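Local coordinates for beta-lactamase-related domain-containing protein (Bacteroides dorei DSM 17855, PDB 5TGF), which is probably a serine hydrolase of the beta-lactamase family and can bind calcium, though its substrate is not known, at residues 27-39 with 294-306. Residues are numbered along the deposited sequence; the frame is centred on the assembly and turned at random.
Sequences PGGAICVVKNDSV and PWINKRDGVYGFF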
loop_
_atom_site.group_PDB
_atom_site.type_symbol
_atom_site.label_atom_id
_atom_site.label_comp_id
_atom_site.label_asym_id
_atom_site.label_seq_id
_atom_site.Cartn_x
_atom_site.Cartn_y
_atom_site.Cartn_z
ATOM N N PRO A 27 5.288 -6.273 20.471
ATOM C CA PRO A 27 6.374 -6.011 21.429
ATOM C C PRO A 27 6.698 -4.517 21.535
ATOM O O PRO A 27 7.332 -4.081 22.489
ATOM C CB PRO A 27 7.559 -6.788 20.833
ATOM C CG PRO A 27 7.284 -6.867 19.374
ATOM C CD PRO A 27 5.795 -6.848 19.212
ATOM N N GLY A 28 6.252 -3.743 20.558
ATOM C CA GLY A 28 6.569 -2.336 20.456
ATOM C C GLY A 28 5.787 -1.770 19.284
ATOM O O GLY A 28 5.171 -2.513 18.527
ATOM N N GLY A 29 5.842 -0.461 19.119
ATOM C CA GLY A 29 5.171 0.213 18.026
ATOM C C GLY A 29 5.467 1.686 18.054
ATOM O O GLY A 29 6.028 2.194 19.038
ATOM N N ALA A 30 5.028 2.407 17.031
ATOM C CA ALA A 30 5.162 3.856 17.052
ATOM C C ALA A 30 4.093 4.474 16.176
ATOM O O ALA A 30 3.692 3.890 15.159
ATOM C CB ALA A 30 6.545 4.302 16.571
ATOM N N ILE A 31 3.687 5.687 16.538
ATOM C CA ILE A 31 2.705 6.418 15.759
ATOM C C ILE A 31 3.095 7.883 15.586
ATOM O O ILE A 31 3.786 8.474 16.451
ATOM C CB ILE A 31 1.331 6.286 16.398
ATOM C CG1 ILE A 31 0.276 6.843 15.462
ATOM C CG2 ILE A 31 1.283 6.960 17.753
ATOM C CD1 ILE A 31 -1.086 6.276 15.717
ATOM N N CYS A 32 2.689 8.443 14.453
ATOM C CA CYS A 32 2.761 9.896 14.196
ATOM C C CYS A 32 1.486 10.352 13.493
ATOM O O CYS A 32 1.057 9.703 12.528
ATOM C CB CYS A 32 3.996 10.226 13.364
ATOM S SG CYS A 32 4.238 12.010 13.058
ATOM N N VAL A 33 0.854 11.407 14.021
ATOM C CA VAL A 33 -0.369 12.005 13.451
ATOM C C VAL A 33 -0.101 13.482 13.162
ATOM O O VAL A 33 0.341 14.225 14.059
ATOM C CB VAL A 33 -1.584 11.891 14.408
ATOM C CG1 VAL A 33 -2.816 12.539 13.793
ATOM C CG2 VAL A 33 -1.834 10.439 14.810
ATOM N N VAL A 34 -0.345 13.897 11.924
ATOM C CA VAL A 34 -0.063 15.240 11.476
ATOM C C VAL A 34 -1.348 15.858 10.956
ATOM O O VAL A 34 -2.074 15.217 10.174
ATOM C CB VAL A 34 0.982 15.243 10.344
ATOM C CG1 VAL A 34 1.330 16.663 9.899
ATOM C CG2 VAL A 34 2.248 14.527 10.805
ATOM N N LYS A 35 -1.658 17.073 11.422
ATOM C CA LYS A 35 -2.876 17.779 10.962
ATOM C C LYS A 35 -2.496 19.147 10.455
ATOM O O LYS A 35 -1.776 19.890 11.138
ATOM C CB LYS A 35 -3.931 17.906 12.055
ATOM C CG LYS A 35 -5.149 18.733 11.623
ATOM C CD LYS A 35 -6.171 18.808 12.746
ATOM C CE LYS A 35 -7.577 19.165 12.267
ATOM N NZ LYS A 35 -7.642 20.522 11.700
ATOM N N ASN A 36 -2.914 19.442 9.226
ATOM C CA ASN A 36 -2.586 20.713 8.589
ATOM C C ASN A 36 -1.081 21.030 8.762
ATOM O O ASN A 36 -0.712 22.138 9.137
ATOM C CB ASN A 36 -3.502 21.837 9.144
ATOM C CG ASN A 36 -4.991 21.588 8.852
ATOM O OD1 ASN A 36 -5.829 21.716 9.739
ATOM N ND2 ASN A 36 -5.313 21.199 7.624
ATOM N N ASP A 37 -0.250 19.999 8.562
ATOM C CA ASP A 37 1.228 20.067 8.651
ATOM C C ASP A 37 1.847 20.381 10.026
ATOM O O ASP A 37 3.022 20.710 10.101
ATOM C CB ASP A 37 1.762 21.029 7.593
ATOM C CG ASP A 37 1.402 20.576 6.195
ATOM O OD1 ASP A 37 1.668 19.383 5.882
ATOM O OD2 ASP A 37 0.789 21.370 5.450
ATOM N N SER A 38 1.089 20.203 11.106
ATOM C CA SER A 38 1.664 20.212 12.454
ATOM C C SER A 38 1.574 18.802 13.020
ATOM O O SER A 38 0.504 18.207 13.020
ATOM C CB SER A 38 0.883 21.154 13.387
ATOM O OG SER A 38 0.696 22.418 12.798
ATOM N N VAL A 39 2.634 18.356 13.666
ATOM C CA VAL A 39 2.602 17.075 14.343
ATOM C C VAL A 39 1.746 17.162 15.611
ATOM O O VAL A 39 2.135 17.810 16.568
ATOM C CB VAL A 39 4.023 16.593 14.677
ATOM C CG1 VAL A 39 3.973 15.334 15.520
ATOM C CG2 VAL A 39 4.803 16.343 13.392
ATOM N N PRO A 294 -1.002 3.005 7.503
ATOM C CA PRO A 294 -0.893 4.352 7.037
ATOM C C PRO A 294 -2.212 4.883 6.471
ATOM O O PRO A 294 -2.919 4.163 5.756
ATOM C CB PRO A 294 0.157 4.226 5.942
ATOM C CG PRO A 294 -0.108 2.863 5.338
ATOM C CD PRO A 294 -0.753 2.036 6.413
ATOM N N TRP A 295 -2.528 6.144 6.732
ATOM C CA TRP A 295 -3.722 6.718 6.137
ATOM C C TRP A 295 -3.645 8.206 5.915
ATOM O O TRP A 295 -2.861 8.924 6.578
ATOM C CB TRP A 295 -4.943 6.384 6.976
ATOM C CG TRP A 295 -5.180 7.286 8.144
ATOM C CD1 TRP A 295 -6.147 8.248 8.240
ATOM C CD2 TRP A 295 -4.531 7.246 9.423
ATOM N NE1 TRP A 295 -6.068 8.877 9.468
ATOM C CE2 TRP A 295 -5.137 8.241 10.236
ATOM C CE3 TRP A 295 -3.505 6.458 9.973
ATOM C CZ2 TRP A 295 -4.713 8.511 11.559
ATOM C CZ3 TRP A 295 -3.079 6.721 11.286
ATOM C CH2 TRP A 295 -3.712 7.721 12.072
ATOM N N ILE A 296 -4.529 8.666 5.044
ATOM C CA ILE A 296 -4.798 10.084 4.874
ATOM C C ILE A 296 -6.315 10.265 4.984
ATOM O O ILE A 296 -7.090 9.495 4.383
ATOM C CB ILE A 296 -4.318 10.563 3.514
ATOM C CG1 ILE A 296 -2.790 10.563 3.444
ATOM C CG2 ILE A 296 -4.877 11.929 3.177
ATOM C CD1 ILE A 296 -2.280 10.903 2.057
ATOM N N ASN A 297 -6.746 11.273 5.749
ATOM C CA ASN A 297 -8.143 11.719 5.750
ATOM C C ASN A 297 -8.195 13.189 5.326
ATOM O O ASN A 297 -7.766 14.100 6.082
ATOM C CB ASN A 297 -8.799 11.503 7.110
ATOM C CG ASN A 297 -10.304 11.823 7.091
ATOM O OD1 ASN A 297 -10.715 12.924 6.718
ATOM N ND2 ASN A 297 -11.120 10.846 7.430
ATOM N N LYS A 298 -8.648 13.417 4.104
ATOM C CA LYS A 298 -8.623 14.773 3.549
ATOM C C LYS A 298 -9.592 15.729 4.246
ATOM O O LYS A 298 -9.359 16.912 4.256
ATOM C CB LYS A 298 -8.884 14.763 2.052
ATOM C CG LYS A 298 -7.822 14.002 1.269
ATOM C CD LYS A 298 -8.114 14.056 -0.213
ATOM C CE LYS A 298 -7.416 12.919 -0.940
ATOM N NZ LYS A 298 -7.373 13.165 -2.394
ATOM N N ARG A 299 -10.695 15.216 4.768
ATOM C CA ARG A 299 -11.647 16.040 5.475
ATOM C C ARG A 299 -11.114 16.508 6.821
ATOM O O ARG A 299 -11.296 17.672 7.155
ATOM C CB ARG A 299 -12.949 15.288 5.669
ATOM C CG ARG A 299 -13.713 15.168 4.363
ATOM C CD ARG A 299 -15.185 14.975 4.639
ATOM N NE ARG A 299 -15.919 14.771 3.396
ATOM C CZ ARG A 299 -17.118 14.214 3.339
ATOM N NH1 ARG A 299 -17.712 13.811 4.466
ATOM N NH2 ARG A 299 -17.716 14.074 2.157
ATOM N N ASP A 300 -10.420 15.627 7.542
ATOM C CA ASP A 300 -9.689 15.994 8.776
ATOM C C ASP A 300 -8.454 16.850 8.507
ATOM O O ASP A 300 -7.962 17.479 9.406
ATOM C CB ASP A 300 -9.207 14.760 9.534
ATOM C CG ASP A 300 -10.335 13.850 10.002
ATOM O OD1 ASP A 300 -11.472 14.359 10.118
ATOM O OD2 ASP A 300 -10.059 12.631 10.265
ATOM N N GLY A 301 -7.911 16.784 7.300
ATOM C CA GLY A 301 -6.608 17.363 6.984
ATOM C C GLY A 301 -5.443 16.619 7.647
ATOM O O GLY A 301 -4.437 17.232 8.017
ATOM N N VAL A 302 -5.608 15.306 7.810
ATOM C CA VAL A 302 -4.715 14.471 8.582
ATOM C C VAL A 302 -3.960 13.469 7.684
ATOM O O VAL A 302 -4.538 12.894 6.732
ATOM C CB VAL A 302 -5.511 13.699 9.666
ATOM C CG1 VAL A 302 -4.747 12.511 10.150
ATOM C CG2 VAL A 302 -5.849 14.597 10.859
ATOM N N TYR A 303 -2.679 13.267 7.980
ATOM C CA TYR A 303 -2.024 12.008 7.638
ATOM C C TYR A 303 -1.358 11.395 8.872
ATOM O O TYR A 303 -0.994 12.103 9.815
ATOM C CB TYR A 303 -1.082 12.156 6.442
ATOM C CG TYR A 303 0.079 13.104 6.651
ATOM C CD1 TYR A 303 1.293 12.628 7.083
ATOM C CD2 TYR A 303 -0.031 14.460 6.360
ATOM C CE1 TYR A 303 2.363 13.459 7.295
ATOM C CE2 TYR A 303 1.065 15.310 6.517
ATOM C CZ TYR A 303 2.255 14.786 7.004
ATOM O OH TYR A 303 3.361 15.562 7.230
ATOM N N GLY A 304 -1.366 10.064 8.945
ATOM C CA GLY A 304 -0.741 9.353 10.027
ATOM C C GLY A 304 -0.212 7.974 9.660
ATOM O O GLY A 304 -0.599 7.349 8.640
ATOM N N PHE A 305 0.548 7.415 10.581
ATOM C CA PHE A 305 1.099 6.083 10.361
ATOM C C PHE A 305 1.307 5.447 11.713
ATOM O O PHE A 305 1.953 6.043 12.595
ATOM C CB PHE A 305 2.401 6.168 9.584
ATOM C CG PHE A 305 3.017 4.824 9.259
ATOM C CD1 PHE A 305 2.225 3.777 8.791
ATOM C CD2 PHE A 305 4.389 4.663 9.255
ATOM C CE1 PHE A 305 2.773 2.568 8.404
ATOM C CE2 PHE A 305 4.954 3.456 8.890
ATOM C CZ PHE A 305 4.149 2.395 8.483
ATOM N N PHE A 306 0.738 4.260 11.900
ATOM C CA PHE A 306 1.105 3.384 13.020
ATOM C C PHE A 306 1.949 2.231 12.473
ATOM O O PHE A 306 1.520 1.493 11.535
ATOM C CB PHE A 306 -0.157 2.841 13.705
ATOM C CG PHE A 306 0.092 1.763 14.716
ATOM C CD1 PHE A 306 0.609 2.067 15.985
ATOM C CD2 PHE A 306 -0.252 0.451 14.451
ATOM C CE1 PHE A 306 0.781 1.062 16.937
ATOM C CE2 PHE A 306 -0.061 -0.543 15.379
ATOM C CZ PHE A 306 0.485 -0.241 16.622
HETATM O O HOH W 1 -1.424 17.444 7.373
#
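Val-34 rests on one face of the phenol ring of Tyr-303, its partner in a hydrogen-bonded antiparallel pair. Its CB sits over one face of the ring, 3.8 Å from the Tyr-303 ring centroid and 17° off the normal, a CH-pi contact. From CB the two methyls part: CG1 leans on CZ and the hydroxyl, 3.5 Å from Tyr-303 OH, while CG2 settles near CE1. With chi1 at 62°, the tyrosine places its ring between its own backbone N and carbonyl, and the two side chains run alongside each other in the same direction. Asp-37 OD1 comes to the ring edge; this oxygen is hydrogen-bonded to His-219.

Strands 28-35 and 302-306 run antiparallel. They join the first hairpin of the chain to its C-terminal strands in the central antiparallel sheet of the serine beta-lactamase fold. Val-34 and Tyr-303 exchange backbone bonds, as do Cys-32 and Phe-305. The bond from Val-34 N to Tyr-303 O is 2.8 Å long. On the opposite face of the sheet, Val-33 CG1 meets Val-302 CG1 at 4.1 Å, and helix 328-337 packs there through Val-333. Gly-304 N lies over the centre of the Trp-295 ring.

At the turn end, Gly-301 O accepts a hydrogen bond from Asn-36 N (2.9 Å) and another from a water that also accepts from Asp-37 N. Lys-35 CE passes 3.3 Å from Asp-300 O. The lysine chain then bends at chi4 (-65°), and NZ donates to Asn-36 OD1.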